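Local structure of transcriptional regulator, TetR family (Legionella pneumophila subsp. pneumophila str. Philadelphia 1, 3ON4) at residues E86-F91 / K157-L162; D93-L98 / G165-A170; L16-A21 / A37-I42; N29-K34 / E55-A60. The protein probably binds DNA through an N-terminal helix-turn-helix domain and regulates transcription, as a dimer with a helical C-terminal domain. All blocks are in the same frame, centred on the assembly; numbering follows the deposited sequence. Where two conformers were deposited one is given.

Interaction 1 of 4, residues E86-F91 / K157-L162; sequences EKIQKF and KQIISL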
loop_
_atom_site.group_PDB
_atom_site.type_symbol
_atom_site.label_atom_id
_atom_site.label_comp_id
_atom_site.label_asym_id
_atom_site.label_seq_id
_atom_site.Cartn_x
_atom_site.Cartn_y
_atom_site.Cartn_z
ATOM N N GLU A 86 5.965 -11.331 22.117
ATOM C CA GLU A 86 6.872 -10.192 22.257
ATOM C C GLU A 86 7.737 -10.021 21.002
ATOM O O GLU A 86 8.061 -8.901 20.632
ATOM C CB GLU A 86 7.745 -10.348 23.506
ATOM C CG GLU A 86 7.011 -10.094 24.845
ATOM C CD GLU A 86 7.833 -10.453 26.074
ATOM O OE1 GLU A 86 8.633 -11.416 26.042
ATOM O OE2 GLU A 86 7.656 -9.787 27.109
ATOM N N LYS A 87 8.106 -11.123 20.352
ATOM C CA LYS A 87 8.901 -11.048 19.105
ATOM C C LYS A 87 8.115 -10.348 17.975
ATOM O O LYS A 87 8.660 -9.520 17.227
ATOM C CB LYS A 87 9.362 -12.445 18.671
ATOM C CG LYS A 87 10.398 -13.075 19.610
ATOM C CD LYS A 87 10.766 -14.491 19.190
ATOM C CE LYS A 87 11.792 -15.086 20.145
ATOM N NZ LYS A 87 11.890 -16.568 20.047
ATOM N N ILE A 88 6.830 -10.677 17.871
ATOM C CA ILE A 88 5.953 -10.030 16.911
ATOM C C ILE A 88 5.803 -8.553 17.281
ATOM O O ILE A 88 5.869 -7.697 16.410
ATOM C CB ILE A 88 4.542 -10.677 16.852
ATOM C CG1 ILE A 88 4.595 -12.185 16.481
ATOM C CG2 ILE A 88 3.658 -9.883 15.884
ATOM C CD1 ILE A 88 5.480 -12.494 15.296
ATOM N N GLN A 89 5.594 -8.247 18.564
ATOM C CA GLN A 89 5.490 -6.836 18.994
ATOM C C GLN A 89 6.763 -6.045 18.647
ATOM O O GLN A 89 6.703 -4.902 18.160
ATOM C CB GLN A 89 5.172 -6.739 20.508
ATOM C CG GLN A 89 3.768 -7.259 20.892
ATOM C CD GLN A 89 3.553 -7.414 22.398
ATOM O OE1 GLN A 89 4.490 -7.685 23.160
ATOM N NE2 GLN A 89 2.303 -7.272 22.829
ATOM N N LYS A 90 7.923 -6.656 18.870
ATOM C CA LYS A 90 9.195 -5.981 18.588
ATOM C C LYS A 90 9.457 -5.858 17.090
ATOM O O LYS A 90 10.083 -4.890 16.642
ATOM C CB LYS A 90 10.371 -6.696 19.276
ATOM C CG LYS A 90 10.349 -6.646 20.783
ATOM C CD LYS A 90 10.552 -5.243 21.381
ATOM C CE LYS A 90 10.486 -5.318 22.910
ATOM N NZ LYS A 90 10.546 -3.996 23.630
ATOM N N PHE A 91 8.978 -6.832 16.318
ATOM C CA PHE A 91 8.998 -6.735 14.860
ATOM C C PHE A 91 8.267 -5.473 14.414
ATOM O O PHE A 91 8.800 -4.695 13.618
ATOM C CB PHE A 91 8.380 -7.986 14.227
ATOM C CG PHE A 91 7.792 -7.761 12.872
ATOM C CD1 PHE A 91 8.588 -7.796 11.738
ATOM C CD2 PHE A 91 6.434 -7.537 12.728
ATOM C CE1 PHE A 91 8.031 -7.597 10.490
ATOM C CE2 PHE A 91 5.879 -7.345 11.482
ATOM C CZ PHE A 91 6.661 -7.371 10.374
ATOM N N LYS A 157 0.368 -13.738 7.234
ATOM C CA LYS A 157 -0.118 -12.912 6.122
ATOM C C LYS A 157 -1.086 -11.809 6.557
ATOM O O LYS A 157 -1.054 -10.729 5.987
ATOM C CB LYS A 157 -0.709 -13.787 5.015
ATOM C CG LYS A 157 0.396 -14.642 4.337
ATOM C CD LYS A 157 -0.110 -15.563 3.284
ATOM C CE LYS A 157 1.066 -16.312 2.648
ATOM N NZ LYS A 157 0.673 -17.484 1.831
ATOM N N GLN A 158 -1.911 -12.056 7.578
ATOM C CA GLN A 158 -2.781 -11.004 8.103
ATOM C C GLN A 158 -1.956 -9.896 8.739
ATOM O O GLN A 158 -2.223 -8.688 8.566
ATOM C CB GLN A 158 -3.766 -11.565 9.138
ATOM C CG GLN A 158 -4.943 -12.316 8.568
ATOM C CD GLN A 158 -5.809 -12.871 9.688
ATOM O OE1 GLN A 158 -5.279 -13.439 10.638
ATOM N NE2 GLN A 158 -7.122 -12.688 9.599
ATOM N N ILE A 159 -0.930 -10.308 9.482
ATOM C CA ILE A 159 -0.124 -9.362 10.191
ATOM C C ILE A 159 0.587 -8.440 9.208
ATOM O O ILE A 159 0.545 -7.226 9.382
ATOM C CB ILE A 159 0.918 -10.031 11.106
ATOM C CG1 ILE A 159 0.241 -10.669 12.320
ATOM C CG2 ILE A 159 1.950 -8.992 11.606
ATOM C CD1 ILE A 159 1.181 -11.621 13.068
ATOM N N ILE A 160 1.239 -8.993 8.184
ATOM C CA ILE A 160 1.994 -8.134 7.256
ATOM C C ILE A 160 1.039 -7.283 6.424
ATOM O O ILE A 160 1.369 -6.146 6.100
ATOM C CB ILE A 160 3.052 -8.914 6.381
ATOM C CG1 ILE A 160 3.998 -7.943 5.619
ATOM C CG2 ILE A 160 2.399 -9.864 5.431
ATOM C CD1 ILE A 160 4.624 -6.784 6.448
ATOM N N SER A 161 -0.134 -7.815 6.088
ATOM C CA SER A 161 -1.147 -7.020 5.384
ATOM C C SER A 161 -1.563 -5.823 6.237
ATOM O O SER A 161 -1.657 -4.686 5.744
ATOM C CB SER A 161 -2.371 -7.868 5.044
ATOM O OG SER A 161 -1.997 -8.964 4.224
ATOM N N LEU A 162 -1.786 -6.067 7.528
ATOM C CA LEU A 162 -2.249 -5.020 8.411
ATOM C C LEU A 162 -1.152 -3.980 8.621
ATOM O O LEU A 162 -1.437 -2.795 8.648
ATOM C CB LEU A 162 -2.698 -5.599 9.743
ATOM C CG LEU A 162 -3.464 -4.738 10.727
ATOM C CD1 LEU A 162 -4.617 -3.936 10.067
ATOM C CD2 LEU A 162 -4.011 -5.653 11.815
#

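Interaction 2 of 4, residues D93-L98 / G165-A170; sequences DAILTL and GGLLLA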
loop_
_atom_site.group_PDB
_atom_site.type_symbol
_atom_site.label_atom_id
_atom_site.label_comp_id
_atom_site.label_asym_id
_atom_site.label_seq_id
_atom_site.Cartn_x
_atom_site.Cartn_y
_atom_site.Cartn_z
ATOM N N ASP A 93 7.621 -2.755 16.224
ATOM C CA ASP A 93 8.464 -1.627 16.683
ATOM C C ASP A 93 9.641 -1.372 15.725
ATOM O O ASP A 93 9.944 -0.220 15.377
ATOM C CB ASP A 93 8.990 -1.846 18.112
ATOM C CG ASP A 93 7.897 -1.786 19.190
ATOM O OD1 ASP A 93 6.762 -1.287 18.958
ATOM O OD2 ASP A 93 8.202 -2.222 20.322
ATOM N N ALA A 94 10.294 -2.442 15.272
ATOM C CA ALA A 94 11.409 -2.314 14.319
ATOM C C ALA A 94 10.949 -1.697 12.983
ATOM O O ALA A 94 11.654 -0.870 12.419
ATOM C CB ALA A 94 12.087 -3.662 14.076
ATOM N N ILE A 95 9.768 -2.079 12.515
ATOM C CA ILE A 95 9.193 -1.521 11.276
ATOM C C ILE A 95 8.867 -0.032 11.505
ATOM O O ILE A 95 9.168 0.807 10.661
ATOM C CB ILE A 95 7.938 -2.262 10.828
ATOM C CG1 ILE A 95 8.269 -3.714 10.426
ATOM C CG2 ILE A 95 7.259 -1.513 9.643
ATOM C CD1 ILE A 95 9.309 -3.845 9.285
ATOM N N LEU A 96 8.300 0.295 12.658
ATOM C CA LEU A 96 7.984 1.702 12.972
ATOM C C LEU A 96 9.229 2.584 12.923
ATOM O O LEU A 96 9.195 3.688 12.384
ATOM C CB LEU A 96 7.296 1.828 14.323
ATOM C CG LEU A 96 5.857 1.315 14.334
ATOM C CD1 LEU A 96 5.322 1.260 15.774
ATOM C CD2 LEU A 96 4.954 2.153 13.441
ATOM N N THR A 97 10.330 2.080 13.468
ATOM C CA THR A 97 11.610 2.793 13.459
ATOM C C THR A 97 12.076 3.116 12.034
ATOM O O THR A 97 12.640 4.173 11.796
ATOM C CB THR A 97 12.697 1.953 14.160
ATOM O OG1 THR A 97 12.366 1.833 15.539
ATOM C CG2 THR A 97 14.090 2.595 14.035
ATOM N N LEU A 98 11.836 2.200 11.112
ATOM C CA LEU A 98 12.318 2.340 9.745
ATOM C C LEU A 98 11.325 3.111 8.857
ATOM O O LEU A 98 11.673 3.503 7.731
ATOM C CB LEU A 98 12.562 0.956 9.152
ATOM C CG LEU A 98 13.714 0.151 9.747
ATOM C CD1 LEU A 98 13.581 -1.309 9.314
ATOM C CD2 LEU A 98 15.028 0.767 9.304
ATOM N N GLY A 165 -0.980 -1.881 5.280
ATOM C CA GLY A 165 -2.143 -1.011 5.135
ATOM C C GLY A 165 -2.215 0.054 6.221
ATOM O O GLY A 165 -2.595 1.201 5.953
ATOM N N GLY A 166 -1.869 -0.321 7.449
ATOM C CA GLY A 166 -1.815 0.616 8.571
ATOM C C GLY A 166 -0.814 1.742 8.371
ATOM O O GLY A 166 -1.116 2.930 8.631
ATOM N N LEU A 167 0.368 1.379 7.876
ATOM C CA LEU A 167 1.403 2.396 7.574
ATOM C C LEU A 167 0.960 3.289 6.444
ATOM O O LEU A 167 1.137 4.487 6.497
ATOM C CB LEU A 167 2.748 1.746 7.212
ATOM C CG LEU A 167 3.565 1.139 8.329
ATOM C CD1 LEU A 167 4.781 0.367 7.779
ATOM C CD2 LEU A 167 4.020 2.249 9.294
ATOM N N LEU A 168 0.364 2.697 5.419
ATOM C CA LEU A 168 -0.096 3.431 4.244
ATOM C C LEU A 168 -1.056 4.550 4.639
ATOM O O LEU A 168 -0.928 5.703 4.192
ATOM C CB LEU A 168 -0.799 2.448 3.306
ATOM C CG LEU A 168 -1.134 2.866 1.894
ATOM C CD1 LEU A 168 0.152 3.053 1.034
ATOM C CD2 LEU A 168 -2.038 1.783 1.258
ATOM N N LEU A 169 -2.012 4.223 5.510
ATOM C CA LEU A 169 -3.026 5.179 5.888
ATOM C C LEU A 169 -2.559 6.110 7.016
ATOM O O LEU A 169 -2.946 7.282 7.021
ATOM C CB LEU A 169 -4.338 4.466 6.264
ATOM C CG LEU A 169 -4.889 3.609 5.125
ATOM C CD1 LEU A 169 -6.164 2.919 5.540
ATOM C CD2 LEU A 169 -5.111 4.467 3.880
ATOM N N ALA A 170 -1.777 5.605 7.977
ATOM C CA ALA A 170 -1.308 6.455 9.081
ATOM C C ALA A 170 -0.544 7.657 8.575
ATOM O O ALA A 170 -0.699 8.755 9.093
ATOM C CB ALA A 170 -0.442 5.671 10.098
#

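Interaction 3 of 4, residues L16-A21 / A37-I42; sequences LAVAEA and ATAINI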
loop_
_atom_site.group_PDB
_atom_site.type_symbol
_atom_site.label_atom_id
_atom_site.label_comp_id
_atom_site.label_asym_id
_atom_site.label_seq_id
_atom_site.Cartn_x
_atom_site.Cartn_y
_atom_site.Cartn_z
ATOM N N LEU A 16 22.980 4.778 -1.898
ATOM C CA LEU A 16 21.991 3.807 -1.468
ATOM C C LEU A 16 21.106 4.373 -0.339
ATOM O O LEU A 16 19.878 4.244 -0.383
ATOM C CB LEU A 16 22.657 2.512 -1.022
ATOM C CG LEU A 16 23.227 1.658 -2.160
ATOM C CD1 LEU A 16 24.212 0.606 -1.595
ATOM C CD2 LEU A 16 22.092 1.017 -2.963
ATOM N N ALA A 17 21.733 5.025 0.632
ATOM C CA ALA A 17 20.975 5.525 1.797
ATOM C C ALA A 17 19.959 6.617 1.420
ATOM O O ALA A 17 18.804 6.608 1.910
ATOM C CB ALA A 17 21.931 5.991 2.910
ATOM N N VAL A 18 20.355 7.540 0.545
ATOM C CA VAL A 18 19.418 8.603 0.125
ATOM C C VAL A 18 18.366 8.035 -0.823
ATOM O O VAL A 18 17.199 8.397 -0.727
ATOM C CB VAL A 18 20.105 9.816 -0.547
ATOM C CG1 VAL A 18 19.122 11.028 -0.577
ATOM C CG2 VAL A 18 21.349 10.178 0.172
ATOM N N ALA A 19 18.751 7.100 -1.701
ATOM C CA ALA A 19 17.784 6.490 -2.622
ATOM C C ALA A 19 16.696 5.767 -1.838
ATOM O O ALA A 19 15.482 5.895 -2.119
ATOM C CB ALA A 19 18.493 5.526 -3.617
ATOM N N GLU A 20 17.136 5.021 -0.830
ATOM C CA GLU A 20 16.232 4.326 0.063
ATOM C C GLU A 20 15.214 5.301 0.687
ATOM O O GLU A 20 14.017 5.031 0.709
ATOM C CB GLU A 20 17.032 3.615 1.152
ATOM C CG GLU A 20 16.196 2.763 2.099
ATOM C CD GLU A 20 17.012 2.211 3.282
ATOM O OE1 GLU A 20 17.635 2.999 4.036
ATOM O OE2 GLU A 20 17.000 0.980 3.471
ATOM N N ALA A 21 15.717 6.417 1.187
ATOM C CA ALA A 21 14.910 7.447 1.792
ATOM C C ALA A 21 13.922 8.045 0.804
ATOM O O ALA A 21 12.727 8.159 1.118
ATOM C CB ALA A 21 15.784 8.550 2.385
ATOM N N ALA A 37 21.884 13.398 -6.635
ATOM C CA ALA A 37 23.059 14.238 -6.847
ATOM C C ALA A 37 22.932 15.576 -6.110
ATOM O O ALA A 37 23.884 16.051 -5.464
ATOM C CB ALA A 37 23.261 14.486 -8.326
ATOM N N THR A 38 21.755 16.179 -6.218
ATOM C CA THR A 38 21.487 17.460 -5.574
ATOM C C THR A 38 21.495 17.281 -4.060
ATOM O O THR A 38 22.044 18.102 -3.348
ATOM C CB THR A 38 20.121 18.021 -6.035
ATOM O OG1 THR A 38 20.205 18.361 -7.424
ATOM C CG2 THR A 38 19.711 19.273 -5.243
ATOM N N ALA A 39 20.926 16.176 -3.578
ATOM C CA ALA A 39 20.742 15.980 -2.126
ATOM C C ALA A 39 22.072 15.859 -1.392
ATOM O O ALA A 39 22.223 16.420 -0.301
ATOM C CB ALA A 39 19.856 14.747 -1.850
ATOM N N ILE A 40 23.019 15.124 -1.985
ATOM C CA ILE A 40 24.302 14.837 -1.337
ATOM C C ILE A 40 25.501 15.472 -2.054
ATOM O O ILE A 40 26.664 15.174 -1.742
ATOM C CB ILE A 40 24.492 13.313 -1.105
ATOM C CG1 ILE A 40 24.503 12.527 -2.424
ATOM C CG2 ILE A 40 23.373 12.786 -0.173
ATOM C CD1 ILE A 40 25.008 11.070 -2.295
ATOM N N ASN A 41 25.209 16.363 -3.000
ATOM C CA ASN A 41 26.211 17.171 -3.675
ATOM C C ASN A 41 27.338 16.357 -4.323
ATOM O O ASN A 41 28.507 16.608 -4.072
ATOM C CB ASN A 41 26.761 18.249 -2.718
ATOM C CG ASN A 41 25.699 19.260 -2.308
ATOM O OD1 ASN A 41 24.703 19.467 -3.030
ATOM N ND2 ASN A 41 25.906 19.920 -1.154
ATOM N N ILE A 42 26.954 15.389 -5.152
ATOM C CA ILE A 42 27.879 14.653 -6.043
ATOM C C ILE A 42 27.405 14.830 -7.489
ATOM O O ILE A 42 26.295 15.287 -7.732
ATOM C CB ILE A 42 27.975 13.122 -5.683
ATOM C CG1 ILE A 42 26.614 12.437 -5.880
ATOM C CG2 ILE A 42 28.521 12.951 -4.246
ATOM C CD1 ILE A 42 26.563 10.945 -5.570
#

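Interaction 4 of 4, residues N29-K34 / E55-A60; sequences NAFSFK and EDLGVA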
loop_
_atom_site.group_PDB
_atom_site.type_symbol
_atom_site.label_atom_id
_atom_site.label_comp_id
_atom_site.label_asym_id
_atom_site.label_seq_id
_atom_site.Cartn_x
_atom_site.Cartn_y
_atom_site.Cartn_z
ATOM N N ASN A 29 9.022 5.763 -8.884
ATOM C CA ASN A 29 8.729 6.543 -10.091
ATOM C C ASN A 29 8.650 8.071 -9.843
ATOM O O ASN A 29 8.269 8.844 -10.729
ATOM C CB ASN A 29 7.432 6.049 -10.736
ATOM C CG ASN A 29 7.552 4.623 -11.258
ATOM O OD1 ASN A 29 8.567 4.263 -11.874
ATOM N ND2 ASN A 29 6.518 3.810 -11.026
ATOM N N ALA A 30 8.992 8.481 -8.622
ATOM C CA ALA A 30 8.971 9.872 -8.239
ATOM C C ALA A 30 10.319 10.359 -7.701
ATOM O O ALA A 30 10.364 11.344 -6.959
ATOM C CB ALA A 30 7.898 10.083 -7.175
ATOM N N PHE A 31 11.419 9.686 -8.021
ATOM C CA PHE A 31 12.727 10.282 -7.790
ATOM C C PHE A 31 13.598 10.002 -8.999
ATOM O O PHE A 31 13.298 9.111 -9.799
ATOM C CB PHE A 31 13.388 9.731 -6.532
ATOM C CG PHE A 31 14.139 8.450 -6.772
ATOM C CD1 PHE A 31 13.469 7.247 -6.855
ATOM C CD2 PHE A 31 15.518 8.466 -6.966
ATOM C CE1 PHE A 31 14.151 6.055 -7.120
ATOM C CE2 PHE A 31 16.214 7.278 -7.254
ATOM C CZ PHE A 31 15.530 6.076 -7.311
ATOM N N SER A 32 14.678 10.754 -9.118
ATOM C CA SER A 32 15.621 10.612 -10.221
ATOM C C SER A 32 17.051 10.633 -9.686
ATOM O O SER A 32 17.295 11.058 -8.574
ATOM C CB SER A 32 15.439 11.761 -11.212
ATOM O OG SER A 32 15.943 12.971 -10.666
ATOM N N PHE A 33 17.998 10.209 -10.500
ATOM C CA PHE A 33 19.420 10.350 -10.141
ATOM C C PHE A 33 19.792 11.797 -9.827
ATOM O O PHE A 33 20.597 12.064 -8.934
ATOM C CB PHE A 33 20.287 9.853 -11.283
ATOM C CG PHE A 33 20.446 8.357 -11.318
ATOM C CD1 PHE A 33 19.574 7.511 -10.627
ATOM C CD2 PHE A 33 21.479 7.792 -12.054
ATOM C CE1 PHE A 33 19.732 6.135 -10.679
ATOM C CE2 PHE A 33 21.640 6.413 -12.095
ATOM C CZ PHE A 33 20.761 5.587 -11.414
ATOM N N LYS A 34 19.207 12.732 -10.569
ATOM C CA LYS A 34 19.458 14.158 -10.315
ATOM C C LYS A 34 19.029 14.574 -8.897
ATOM O O LYS A 34 19.706 15.362 -8.257
ATOM C CB LYS A 34 18.717 15.011 -11.342
ATOM C CG LYS A 34 18.898 16.495 -11.154
ATOM C CD LYS A 34 20.348 16.921 -11.328
ATOM C CE LYS A 34 20.459 18.426 -11.523
ATOM N NZ LYS A 34 21.871 18.778 -11.717
ATOM N N GLU A 55 17.321 1.039 -12.807
ATOM C CA GLU A 55 17.018 -0.341 -12.414
ATOM C C GLU A 55 18.087 -0.940 -11.506
ATOM O O GLU A 55 17.757 -1.593 -10.501
ATOM C CB GLU A 55 16.836 -1.231 -13.653
ATOM C CG GLU A 55 16.671 -2.732 -13.397
ATOM C CD GLU A 55 16.433 -3.542 -14.681
ATOM O OE1 GLU A 55 16.182 -2.961 -15.773
ATOM O OE2 GLU A 55 16.488 -4.779 -14.596
ATOM N N ASP A 56 19.350 -0.737 -11.868
ATOM C CA ASP A 56 20.464 -1.233 -11.064
ATOM C C ASP A 56 20.423 -0.715 -9.630
ATOM O O ASP A 56 20.718 -1.457 -8.689
ATOM C CB ASP A 56 21.801 -0.868 -11.700
ATOM C CG ASP A 56 22.022 -1.563 -13.035
ATOM O OD1 ASP A 56 21.869 -2.784 -13.104
ATOM O OD2 ASP A 56 22.363 -0.879 -14.008
ATOM N N LEU A 57 20.059 0.561 -9.479
ATOM C CA LEU A 57 19.967 1.167 -8.157
ATOM C C LEU A 57 18.770 0.572 -7.426
ATOM O O LEU A 57 18.894 0.202 -6.250
ATOM C CB LEU A 57 19.860 2.689 -8.245
ATOM C CG LEU A 57 19.634 3.444 -6.934
ATOM C CD1 LEU A 57 20.768 3.142 -5.947
ATOM C CD2 LEU A 57 19.531 4.962 -7.203
ATOM N N GLY A 58 17.625 0.458 -8.103
ATOM C CA GLY A 58 16.450 -0.139 -7.485
ATOM C C GLY A 58 16.737 -1.532 -6.899
ATOM O O GLY A 58 16.393 -1.818 -5.756
ATOM N N VAL A 59 17.359 -2.399 -7.687
ATOM C CA VAL A 59 17.707 -3.756 -7.255
ATOM C C VAL A 59 18.611 -3.721 -6.022
ATOM O O VAL A 59 18.395 -4.442 -5.036
ATOM C CB VAL A 59 18.391 -4.530 -8.403
ATOM C CG1 VAL A 59 19.108 -5.804 -7.902
ATOM C CG2 VAL A 59 17.377 -4.868 -9.495
ATOM N N ALA A 60 19.630 -2.881 -6.090
ATOM C CA ALA A 60 20.612 -2.775 -5.025
ATOM C C ALA A 60 20.001 -2.201 -3.717
ATOM O O ALA A 60 20.310 -2.682 -2.625
ATOM C CB ALA A 60 21.835 -1.927 -5.504
#

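Interaction 1 of 4, residues E86-F91 / K157-L162
Ile88 and Phe91 on helix 84-98 face Ile159 on helix 149-173, where the two short segments run nearly parallel, at 24°, with their axes 12.5 Å apart at the closest. Long apolar side chains have to bridge that distance. CG2 of Ile88 meets CD1 of Ile159 at 4.1 Å, the two side chains crossing obliquely. Ile159 holds CG1 anti to its carbonyl carbon (chi1 -72°) and carries CD1 on an extended chain (chi2 166°), which gives it the length to span the gap. Its other branch, CG2, lies 4.3 Å from CE2 of Phe91, oblique to the ring. Ile160 reaches the ring with CD1 alone, at the edge, 4.5 Å from CZ of Phe91. Ile186 of helix 177-189 and Leu138 of helix 121-144 also pack on Ile88, while Ile134 of helix 121-144 and Leu73 of helix 54-77 pack on Phe91. Ser161 turns its hydroxyl back to its own helix, OG donating to O of Lys157 at 2.7 Å. Ser161 packs on Gly166 of the second subunit, and Lys157 forms a salt bridge with Asp175 of that subunit. Branched aliphatics and a phenyl ring thus make a contact of dispersion and water exclusion, with little directional preference of its own.

Interaction 2 of 4, residues D93-L98 / G165-A170
Within the helical C-terminal domain, the last turns of helix 84-98 pack on helix 149-173, and Leu167 is the residue that reaches across from the latter. Its two methyls divide the work. CD1 presses on CG2 of Ile95 at 3.6 Å, a close methyl contact, and CD2 lies 4.3 Å from CD2 of Leu96. The side chains of Ile95 and Leu167 cross at about a right angle, so they touch at a point and not along their lengths. In Ile95 a chi1 of -65° sets CG1 beside the backbone N and leaves CG2 anti to it; CG2 is the branch offered to Leu167, while CD1 lies on the other branch and leads away. Leucine suits position 167 because its forked end can serve two neighbours at once, whereas beta-branched Ile95 presents a methyl close to its own helix. Leu179 of helix 177-189 packs on both Leu96 and Leu167, and Thr99, Tyr100 and Met106 from the following loop add to the cover of Leu167. Further round helix 149-173, Leu168 packs on Ala113 of the second subunit, and Leu169 on Ile160 of that subunit. One helix thereby serves both its own core and the dimer interface, an arrangement typical of the all-helical C-terminal domain of TetR-family regulators.

Interaction 3 of 4, residues L16-A21 / A37-I42
Val18 of helix 11-26 spreads its two methyls over the last turn of helix 33-40, CG1 lying against Ala39 and CG2 against Ile40. CG1 is anti to the backbone N (chi1 -164°), which places CG2 beside that nitrogen, and the fork can then straddle two successive residues. CG1 stands 4.0 Å from CB of Ala39, a normal apolar contact. The other pair, CG2 of Val18 and CG2 of Ile40, is modelled at 3.3 Å, tighter than usual for two methyls. Since Val18 was deposited in two conformers, that closeness is doubtful and should not be read as real strain. The valine and isoleucine side chains point in opposing senses and lie alongside each other where they meet. Alanine suits position 39 because its single methyl meets the valine without pushing the helices apart, and Ile40 adds bulk next to Ala39. Asn41, with positive phi, lies in the turn between helices 33-40 and 44-50 of the predicted helix-turn-helix. Ile40 also packs on Arg14 of helix 11-26, and Ile42 packs on Thr11, Arg14 and Ile15 of the same helix. On another face of helix 11-26, Ala19 packs on Val61 of helix 54-77. The contact is purely aliphatic and lies toward the surface, so it joins the first helix to the motif by shape and by exclusion of water, without directional polar bonds.

Interaction 4 of 4, residues N29-K34 / E55-A60
Two phenyl rings meet one methyl, CD2 of Leu57. It lies 3.7 Å from CE1 of Phe33, oblique to that ring, and 4.0 Å from CE2 of Phe31, where it comes to the rim of the ring and near its plane. Leu57 gets there with CG anti to its backbone N (chi1 175°), which throws the forked end from helix 54-77 toward the segment 29-34. The broad phenyl rings suit these places because they reach from the loop and the helix start to the methyl, even though the nearest CA pair, Phe33 and Leu57, is 9.4 Å apart. Segment 29-34 leads into helix 33-40, the first helix of the predicted helix-turn-helix, so this packing sets the start of the motif against helix 54-77. Further apolar cover comes from Ile15 and Leu16 of helix 11-26 on Leu57, from Ile23 of the same helix on Phe31, and from Thr44 and Ile47 of helix 44-50 on Phe33. The polar contacts lie around the cluster. Ser32 is the N-cap of helix 33-40, its side chain capping a backbone N beyond the segment, while its own N donates to OD2 of Asp35. Lys54 makes a cation-pi contact with Phe31 and also donates from NZ to O of Phe31, so one lysine holds both the ring and the backbone of that residue.

Along the chain, interactions 3 and 4 come first and their segments alternate; interactions 1 and 2 follow and alternate in the same way. Interactions 3 and 4 share helix 33-40, have centres 10 Å apart and touch directly, Ala19 CB lying 3.8 Å from Leu57 CD2, so helices 11-26, 33-40 and 54-77 form one core for the probable DNA-binding domain. Interactions 1 and 2 lie 11 Å apart, centre to centre, along the same pair, helices 84-98 and 149-173, in the C-terminal domain. The centre of interaction 1 is 31 Å from that of interaction 3 and 29 Å from that of interaction 4, beyond the chain's centre. Helix 54-77 leads from one domain toward the other, and interactions 1, 2 and 4 also reach the second subunit.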